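Local coordinates for protein extracellular sialidase/neuraminidase, putative (Aspergillus fumigatus, PDB 2XZI) that probably cleaves terminal sialic acids from glycoconjugates as an extracellular exo-sialidase, acting as a KDNase on deaminated neuraminic acid (KDN), at residues Pro107-Asp110 and Thr114-Leu117; Phe18-Met23 and Ser355-Asp360. All coordinates share one frame; numbering follows the deposited sequence. Where two conformers were deposited one is given.

Interaction 1: residues Pro107-Asp110 and Thr114-Leu117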
loop_
_atom_site.group_PDB
_atom_site.type_symbol
_atom_site.label_atom_id
_atom_site.label_comp_id
_atom_site.label_asym_id
_atom_site.label_seq_id
_atom_site.Cartn_x
_atom_site.Cartn_y
_atom_site.Cartn_z
ATOM N N PRO A 107 1.157 4.239 5.653
ATOM C CA PRO A 107 1.940 5.404 6.082
ATOM C C PRO A 107 1.403 6.713 5.531
ATOM O O PRO A 107 0.784 6.739 4.461
ATOM C CB PRO A 107 3.334 5.106 5.518
ATOM C CG PRO A 107 3.044 4.333 4.258
ATOM C CD PRO A 107 1.875 3.447 4.631
ATOM N N VAL A 108 1.662 7.815 6.242
ATOM C CA VAL A 108 1.456 9.154 5.723
ATOM C C VAL A 108 2.534 10.071 6.311
ATOM O O VAL A 108 2.790 10.035 7.511
ATOM C CB VAL A 108 0.015 9.684 6.004
ATOM C CG1 VAL A 108 -0.310 9.693 7.505
ATOM C CG2 VAL A 108 -0.221 11.056 5.327
ATOM N N VAL A 109 3.117 10.890 5.452
ATOM C CA VAL A 109 4.136 11.832 5.869
ATOM C C VAL A 109 3.459 13.161 6.209
ATOM O O VAL A 109 2.758 13.743 5.387
ATOM C CB VAL A 109 5.209 12.038 4.782
ATOM C CG1 VAL A 109 6.245 13.082 5.256
ATOM C CG2 VAL A 109 5.893 10.709 4.406
ATOM N N ASP A 110 3.668 13.623 7.443
ATOM C CA ASP A 110 3.106 14.907 7.880
ATOM C C ASP A 110 4.048 16.076 7.576
ATOM O O ASP A 110 5.203 15.852 7.209
ATOM C CB ASP A 110 2.713 14.866 9.358
ATOM C CG ASP A 110 1.470 15.695 9.666
ATOM O OD1 ASP A 110 1.123 16.611 8.875
ATOM O OD2 ASP A 110 0.841 15.423 10.709
ATOM N N THR A 114 7.149 14.176 10.514
ATOM C CA THR A 114 6.752 12.977 11.258
ATOM C C THR A 114 6.150 11.991 10.245
ATOM O O THR A 114 5.275 12.363 9.448
ATOM C CB THR A 114 5.721 13.267 12.343
ATOM O OG1 THR A 114 6.344 14.050 13.372
ATOM C CG2 THR A 114 5.183 11.979 12.962
ATOM N N ILE A 115 6.638 10.763 10.262
ATOM C CA ILE A 115 6.002 9.739 9.445
ATOM C C ILE A 115 5.111 8.876 10.331
ATOM O O ILE A 115 5.586 8.165 11.210
ATOM C CB ILE A 115 6.995 8.857 8.661
ATOM C CG1 ILE A 115 7.974 9.713 7.839
ATOM C CG2 ILE A 115 6.203 7.904 7.755
ATOM C CD1 ILE A 115 9.333 9.917 8.534
ATOM N N TYR A 116 3.808 8.967 10.099
ATOM C CA TYR A 116 2.852 8.148 10.773
ATOM C C TYR A 116 2.685 6.841 10.021
ATOM O O TYR A 116 2.647 6.827 8.795
ATOM C CB TYR A 116 1.513 8.863 10.821
ATOM C CG TYR A 116 1.359 9.980 11.829
ATOM C CD1 TYR A 116 1.381 9.712 13.201
ATOM C CD2 TYR A 116 1.108 11.277 11.402
ATOM C CE1 TYR A 116 1.184 10.740 14.127
ATOM C CE2 TYR A 116 0.912 12.300 12.315
ATOM C CZ TYR A 116 0.954 12.010 13.665
ATOM O OH TYR A 116 0.724 13.013 14.592
ATOM N N LEU A 117 2.584 5.739 10.762
ATOM C CA LEU A 117 2.308 4.445 10.156
ATOM C C LEU A 117 1.157 3.771 10.907
ATOM O O LEU A 117 1.303 3.326 12.050
ATOM C CB LEU A 117 3.570 3.570 10.105
ATOM C CG LEU A 117 3.410 2.150 9.568
ATOM C CD1 LEU A 117 3.262 2.166 8.079
ATOM C CD2 LEU A 117 4.646 1.367 9.937
#
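Three backbone bonds tie P107-D110 to T114-L117. V108 and Y116 form the hydrogen-bonded pair, V108 N giving to Y116 O at 2.9 Å and Y116 N returning to V108 O at 3.0 Å. At the hairpin end, D110 N reaches T114 O at 2.9 Å, its N-H...O angle of 170° the straightest of the three. In the non-hydrogen-bonded pairs that flank V108-Y116 the alpha carbons stand closer, and P107, lacking an N-H, occupies one of them; its CA lies 3.1 Å from Y116 O in a CA-H...O contact.

Apolar contacts run along both faces. On one, P107 CB meets L117 CD1 at 3.9 Å, while V109 CG2 lies alongside I115 CG1. On the other, V108 CG1 rests against Y116 CB; within 114-117, T114 CG2 sits over the centre of one face of the Y116 ring.

Polar contacts gather round that ring. With CG anti to the carbonyl carbon (chi1 -77°), it lies on the same side as D110, whose OD2 meets its edge in plane, 3.5 Å from Y116 CE2. D110 OD1 forms a salt bridge with R216, OD2 is hydrogen-bonded to G214 N, and Y116 OH to R216 N. This is the tip of an antiparallel beta hairpin, the first two strands of a four-stranded propeller blade.

Interaction 2: residues Phe18-Met23 and Ser355-Asp360. With KDM (deamino-alpha-neuraminic acid), chain D.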
loop_
_atom_site.group_PDB
_atom_site.type_symbol
_atom_site.label_atom_id
_atom_site.label_comp_id
_atom_site.label_asym_id
_atom_site.label_seq_id
_atom_site.Cartn_x
_atom_site.Cartn_y
_atom_site.Cartn_z
ATOM N N PHE A 18 12.225 -6.568 -2.030
ATOM C CA PHE A 18 12.017 -7.489 -0.914
ATOM C C PHE A 18 12.093 -8.889 -1.497
ATOM O O PHE A 18 11.226 -9.305 -2.263
ATOM C CB PHE A 18 10.671 -7.226 -0.214
ATOM C CG PHE A 18 10.591 -5.882 0.470
ATOM C CD1 PHE A 18 10.192 -4.748 -0.228
ATOM C CD2 PHE A 18 10.900 -5.751 1.818
ATOM C CE1 PHE A 18 10.106 -3.520 0.403
ATOM C CE2 PHE A 18 10.827 -4.520 2.474
ATOM C CZ PHE A 18 10.422 -3.393 1.772
ATOM N N ARG A 19 13.189 -9.574 -1.166
ATOM C CA ARG A 19 13.586 -10.835 -1.781
ATOM C C ARG A 19 13.189 -11.992 -0.879
ATOM O O ARG A 19 13.687 -12.113 0.240
ATOM C CB ARG A 19 15.099 -10.828 -2.005
ATOM C CG ARG A 19 15.550 -9.710 -2.953
ATOM C CD ARG A 19 17.076 -9.651 -3.111
ATOM N NE ARG A 19 17.575 -10.812 -3.854
ATOM C CZ ARG A 19 17.695 -10.888 -5.178
ATOM N NH1 ARG A 19 17.372 -9.852 -5.950
ATOM N NH2 ARG A 19 18.129 -12.014 -5.739
ATOM N N SER A 20 12.295 -12.829 -1.391
ATOM C CA SER A 20 11.755 -13.972 -0.637
ATOM C C SER A 20 12.821 -15.041 -0.346
ATOM O O SER A 20 13.907 -15.036 -0.948
ATOM C CB SER A 20 10.555 -14.575 -1.383
ATOM O OG SER A 20 10.791 -14.620 -2.782
ATOM N N ALA A 21 12.501 -15.953 0.569
ATOM C CA ALA A 21 13.481 -16.934 1.070
ATOM C C ALA A 21 14.096 -17.855 -0.003
ATOM O O ALA A 21 15.178 -18.407 0.207
ATOM C CB ALA A 21 12.875 -17.754 2.220
ATOM N N ASN A 22 13.417 -18.016 -1.137
ATOM C CA ASN A 22 13.875 -18.868 -2.247
ATOM C C ASN A 22 14.902 -18.206 -3.159
ATOM O O ASN A 22 15.535 -18.880 -4.000
ATOM C CB ASN A 22 12.687 -19.307 -3.105
ATOM C CG ASN A 22 11.957 -18.126 -3.748
ATOM O OD1 ASN A 22 11.752 -17.092 -3.104
ATOM N ND2 ASN A 22 11.570 -18.274 -5.007
ATOM N N MET A 23 15.042 -16.889 -3.044
ATOM C CA MET A 23 15.897 -16.129 -3.965
ATOM C C MET A 23 17.329 -16.075 -3.451
ATOM O O MET A 23 17.569 -16.277 -2.263
ATOM C CB MET A 23 15.362 -14.702 -4.130
ATOM C CG MET A 23 14.020 -14.624 -4.849
ATOM S SD MET A 23 13.337 -12.954 -4.923
ATOM C CE MET A 23 14.354 -12.214 -6.198
ATOM N N SER A 355 4.886 -9.726 -6.426
ATOM C CA SER A 355 5.199 -10.755 -7.410
ATOM C C SER A 355 5.078 -12.131 -6.752
ATOM O O SER A 355 5.275 -12.250 -5.566
ATOM C CB SER A 355 6.617 -10.536 -7.922
ATOM O OG SER A 355 6.862 -11.295 -9.085
ATOM N N ASP A 356 4.799 -13.158 -7.547
ATOM C CA ASP A 356 4.488 -14.489 -7.019
ATOM C C ASP A 356 5.184 -15.524 -7.857
ATOM O O ASP A 356 4.957 -15.609 -9.060
ATOM C CB ASP A 356 2.964 -14.690 -7.081
ATOM C CG ASP A 356 2.478 -15.974 -6.392
ATOM O OD1 ASP A 356 3.269 -16.882 -6.066
ATOM O OD2 ASP A 356 1.259 -16.077 -6.194
ATOM N N PHE A 357 6.061 -16.292 -7.220
ATOM C CA PHE A 357 6.772 -17.341 -7.944
ATOM C C PHE A 357 5.842 -18.469 -8.381
ATOM O O PHE A 357 6.117 -19.133 -9.386
ATOM C CB PHE A 357 7.917 -17.881 -7.110
ATOM C CG PHE A 357 9.142 -17.012 -7.120
ATOM C CD1 PHE A 357 9.290 -15.974 -6.203
ATOM C CD2 PHE A 357 10.157 -17.221 -8.059
ATOM C CE1 PHE A 357 10.426 -15.160 -6.208
ATOM C CE2 PHE A 357 11.293 -16.411 -8.076
ATOM C CZ PHE A 357 11.431 -15.376 -7.143
ATOM N N PHE A 358 4.756 -18.665 -7.636
ATOM C CA PHE A 358 3.694 -19.608 -8.002
ATOM C C PHE A 358 4.197 -21.065 -8.040
ATOM O O PHE A 358 3.629 -21.921 -8.716
ATOM C CB PHE A 358 3.049 -19.193 -9.331
ATOM C CG PHE A 358 1.604 -19.569 -9.445
ATOM C CD1 PHE A 358 0.649 -18.955 -8.640
ATOM C CD2 PHE A 358 1.186 -20.519 -10.371
ATOM C CE1 PHE A 358 -0.701 -19.291 -8.744
ATOM C CE2 PHE A 358 -0.161 -20.863 -10.483
ATOM C CZ PHE A 358 -1.106 -20.243 -9.671
ATOM N N ASN A 359 5.248 -21.334 -7.269
ATOM C CA ASN A 359 5.854 -22.674 -7.200
ATOM C C ASN A 359 4.950 -23.691 -6.522
ATOM O O ASN A 359 5.121 -24.895 -6.716
ATOM C CB ASN A 359 7.189 -22.618 -6.469
ATOM C CG ASN A 359 7.071 -21.942 -5.129
ATOM O OD1 ASN A 359 6.833 -20.736 -5.062
ATOM N ND2 ASN A 359 7.195 -22.712 -4.058
ATOM N N ASP A 360 4.001 -23.209 -5.723
ATOM C CA ASP A 360 3.004 -24.048 -5.054
ATOM C C ASP A 360 1.599 -23.651 -5.521
ATOM O O ASP A 360 0.604 -23.868 -4.822
ATOM C CB ASP A 360 3.166 -23.932 -3.523
ATOM C CG ASP A 360 2.299 -24.929 -2.738
ATOM O OD1 ASP A 360 2.039 -26.058 -3.241
ATOM O OD2 ASP A 360 1.886 -24.591 -1.592
HETATM C C2 KDM D . -3.509 -15.764 -9.416
HETATM C C1 KDM D . -4.322 -14.454 -9.542
HETATM C C3 KDM D . -2.086 -15.599 -9.999
HETATM C C4 KDM D . -1.214 -14.694 -9.103
HETATM C C5 KDM D . -1.267 -15.140 -7.632
HETATM C C6 KDM D . -2.729 -15.265 -7.149
HETATM C C7 KDM D . -3.031 -15.749 -5.715
HETATM C C8 KDM D . -4.562 -15.752 -5.458
HETATM C C9 KDM D . -4.983 -16.291 -4.072
HETATM O O5 KDM D . -0.562 -14.200 -6.805
HETATM O O1A KDM D . -5.062 -14.143 -8.577
HETATM O O1B KDM D . -4.188 -13.790 -10.596
HETATM O O4 KDM D . 0.133 -14.734 -9.588
HETATM O O6 KDM D . -3.421 -16.199 -8.038
HETATM O O7 KDM D . -2.503 -17.070 -5.519
HETATM O O8 KDM D . -5.093 -14.432 -5.640
HETATM O O9 KDM D . -3.995 -16.014 -3.072
HETATM O O2 KDM D . -4.176 -16.808 -10.140
#
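A type I beta turn, S20 to M23, forms the surface against which F357 packs; F357 directly follows D356, the ligand-binding last residue of strand 349-356. M23 N closes the turn on S20 O. Within it, S20 OG gives a 2.7 Å hydrogen bond to N22 OD1, in the plane of the amide carbonyl, and the same OG lies 3.5 Å from F357 CE1. A chi1 of 62° brings the N22 amide over the ring, and the bond from S20 to OD1 leaves ND2 facing it, above its centre and 3.5 Å from F357 CG. Amide and ring stand nearly perpendicular, 88° apart. M23 comes from another side: its CG touches F357 CZ at 3.5 Å, and SD lies at the ring edge, a Met-aromatic contact.

D356, just before F357, shapes the chain: OD1 accepts from F358 N in an Asx turn, while OD2 accepts a 2.7 Å hydrogen bond from O5 of deamino-alpha-neuraminic acid and forms a salt bridge with R368. Strand 368-375 runs between strands 12-18 and 349-356 in the sheet, and its A369 touches S20 and M23, so the turn and F357 meet beside the start of that intervening strand.

Overall arrangement
Interaction 1 is local and interaction 2 long-range, the two kinds of closure found in a propeller. Interaction 1 joins neighbouring strands of one blade across three residues; interaction 2 spans 331, with interaction 1 nested inside that loop. Beside interaction 2, the early strand 12-18 joins the late strands 334-343, 349-356 and 368-375, as in the closure of a propeller ring. The contacts' centres lie 29 Å apart, on opposite sides of the chain's centre. Interaction 2 contributes D356 to one of two sites occupied by deamino-alpha-neuraminic acid; the other, lined by D64, E229 and Y338, is probably the active site, as in other sialidases. R302 belongs to both, whereas interaction 1 supplies no residue to either.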